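Local coordinates for DNA ligase (Alteromonas mediterranea, PDB 6GDR), which probably seals nicks in DNA as a minimal Lig E-type ligase, working through an adenylated intermediate, and holds adenosine monophosphate in this structure, at residues Q140-D143 with S144-N147. Residues are numbered along the deposited sequence; the frame is centred on the assembly and turned at random.
Sequences QSFD and SRLN
S141 is the N-cap of helix 142-154, the helix of a beta-alpha-beta unit in the nucleotidyltransferase domain, accepting a weak bond at OG from S144 N (3.3 Å). S141 O begins the helical pattern, taking R145 N at 3.0 Å; F142 O then receives L146 N almost straight (N-H...O 171°).

The packed side is where R145 folds back over the helix start. Its chain bends at chi3 (-65°), which lays the guanidinium flat against the backbone, with F142 CA 3.4 Å above the centre of one face. R145 NH2 sits at the edge of the F142 ring, near its plane, 3.5 Å from F142 CD1. The same guanidinium is held from NE by a salt bridge to D134 OD1, on the preceding strand 129-134, while the F142 ring stacks on H193 of strand 189-194.

On the looser side, partly exposed Q140 reaches across to S144, its NE2 donating to S144 OG at 3.1 Å. The D143 carboxylate stands near the exposed N147 amide without bonding to it, and its OD1 takes W30 NE1. On the packed side again, R145 NH1 lies 2.6 Å from Q140 O, in the guanidinium plane, but the N-H...O angle of 120° makes this bond weak.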
ATOM      1  N   GLN D 140      23.418  -2.910   7.308  1.00 95.41           N
ATOM      2  CA  GLN D 140      23.633  -1.470   7.306  1.00 87.30           C
ATOM      3  C   GLN D 140      22.316  -0.782   7.632  1.00 72.84           C
ATOM      4  O   GLN D 140      21.258  -1.207   7.162  1.00 75.21           O
ATOM      5  CB  GLN D 140      24.174  -0.987   5.954  1.00 91.33           C
ATOM      6  CG  GLN D 140      24.994   0.300   6.039  1.00 89.90           C
ATOM      7  CD  GLN D 140      26.344   0.198   5.347  1.00101.13           C
ATOM      8  OE1 GLN D 140      26.798  -0.891   4.995  1.00 97.77           O
ATOM      9  NE2 GLN D 140      26.993   1.341   5.154  1.00 99.59           N
ATOM     10  N   SER D 141      22.391   0.276   8.435  1.00 70.54           N
ATOM     11  CA  SER D 141      21.191   0.933   8.933  1.00 77.42           C
ATOM     12  C   SER D 141      20.436   1.625   7.805  1.00 69.74           C
ATOM     13  O   SER D 141      21.016   2.039   6.798  1.00 72.67           O
ATOM     14  CB  SER D 141      21.552   1.956  10.010  1.00 73.41           C
ATOM     15  OG  SER D 141      22.223   3.070   9.444  1.00 70.14           O
ATOM     16  N   PHE D 142      19.120   1.757   7.991  1.00 59.96           N
ATOM     17  CA  PHE D 142      18.301   2.461   7.011  1.00 75.17           C
ATOM     18  C   PHE D 142      18.766   3.898   6.826  1.00 65.18           C
ATOM     19  O   PHE D 142      18.658   4.448   5.724  1.00 67.37           O
ATOM     20  CB  PHE D 142      16.832   2.432   7.433  1.00 59.20           C
ATOM     21  CG  PHE D 142      15.923   3.194   6.511  1.00 65.05           C
ATOM     22  CD1 PHE D 142      15.680   2.740   5.226  1.00 56.41           C
ATOM     23  CD2 PHE D 142      15.308   4.361   6.931  1.00 62.71           C
ATOM     24  CE1 PHE D 142      14.844   3.436   4.377  1.00 65.13           C
ATOM     25  CE2 PHE D 142      14.469   5.061   6.085  1.00 61.22           C
ATOM     26  CZ  PHE D 142      14.238   4.599   4.808  1.00 49.88           C
ATOM     27  N   ASP D 143      19.281   4.522   7.888  1.00 70.41           N
ATOM     28  CA  ASP D 143      19.837   5.864   7.753  1.00 78.71           C
ATOM     29  C   ASP D 143      20.935   5.888   6.698  1.00 67.15           C
ATOM     30  O   ASP D 143      21.010   6.818   5.887  1.00 59.42           O
ATOM     31  CB  ASP D 143      20.376   6.346   9.100  1.00 67.34           C
ATOM     32  CG  ASP D 143      20.384   7.857   9.218  1.00 76.30           C
ATOM     33  OD1 ASP D 143      19.363   8.425   9.658  1.00 78.90           O
ATOM     34  OD2 ASP D 143      21.410   8.478   8.867  1.00 89.72           O
ATOM     35  N   SER D 144      21.791   4.863   6.687  1.00 59.24           N
ATOM     36  CA  SER D 144      22.848   4.786   5.685  1.00 76.80           C
ATOM     37  C   SER D 144      22.276   4.506   4.302  1.00 72.79           C
ATOM     38  O   SER D 144      22.718   5.097   3.310  1.00 57.80           O
ATOM     39  CB  SER D 144      23.856   3.706   6.073  1.00 81.49           C
ATOM     40  OG  SER D 144      24.778   3.468   5.024  1.00107.76           O
ATOM     41  N   ARG D 145      21.292   3.606   4.214  1.00 71.38           N
ATOM     42  CA  ARG D 145      20.688   3.295   2.922  1.00 69.41           C
ATOM     43  C   ARG D 145      19.982   4.514   2.344  1.00 55.99           C
ATOM     44  O   ARG D 145      20.079   4.785   1.141  1.00 59.85           O
ATOM     45  CB  ARG D 145      19.718   2.122   3.068  1.00 65.88           C
ATOM     46  CG  ARG D 145      20.327   0.914   3.768  1.00 77.83           C
ATOM     47  CD  ARG D 145      19.521  -0.352   3.528  1.00 75.23           C
ATOM     48  NE  ARG D 145      18.186  -0.295   4.120  1.00 81.82           N
ATOM     49  CZ  ARG D 145      17.897  -0.621   5.378  1.00 68.29           C
ATOM     50  NH1 ARG D 145      18.850  -1.027   6.206  1.00 80.94           N
ATOM     51  NH2 ARG D 145      16.647  -0.537   5.812  1.00 63.47           N
ATOM     52  N   LEU D 146      19.268   5.265   3.185  1.00 53.73           N
ATOM     53  CA  LEU D 146      18.664   6.514   2.734  1.00 70.98           C
ATOM     54  C   LEU D 146      19.724   7.454   2.175  1.00 71.73           C
ATOM     55  O   LEU D 146      19.557   8.025   1.090  1.00 62.75           O
ATOM     56  CB  LEU D 146      17.909   7.179   3.886  1.00 59.23           C
ATOM     57  CG  LEU D 146      17.316   8.563   3.601  1.00 59.04           C
ATOM     58  CD1 LEU D 146      16.249   8.486   2.519  1.00 68.21           C
ATOM     59  CD2 LEU D 146      16.750   9.176   4.869  1.00 62.91           C
ATOM     60  N   ASN D 147      20.824   7.633   2.911  1.00 68.72           N
ATOM     61  CA  ASN D 147      21.905   8.483   2.426  1.00 73.72           C
ATOM     62  C   ASN D 147      22.402   8.010   1.067  1.00 61.81           C
ATOM     63  O   ASN D 147      22.656   8.826   0.173  1.00 68.19           O
ATOM     64  CB  ASN D 147      23.050   8.507   3.439  1.00 76.65           C
ATOM     65  CG  ASN D 147      22.650   9.151   4.754  1.00 84.29           C
ATOM     66  OD1 ASN D 147      21.696   9.926   4.814  1.00 92.24           O
ATOM     67  ND2 ASN D 147      23.384   8.834   5.815  1.00 85.30           N
TER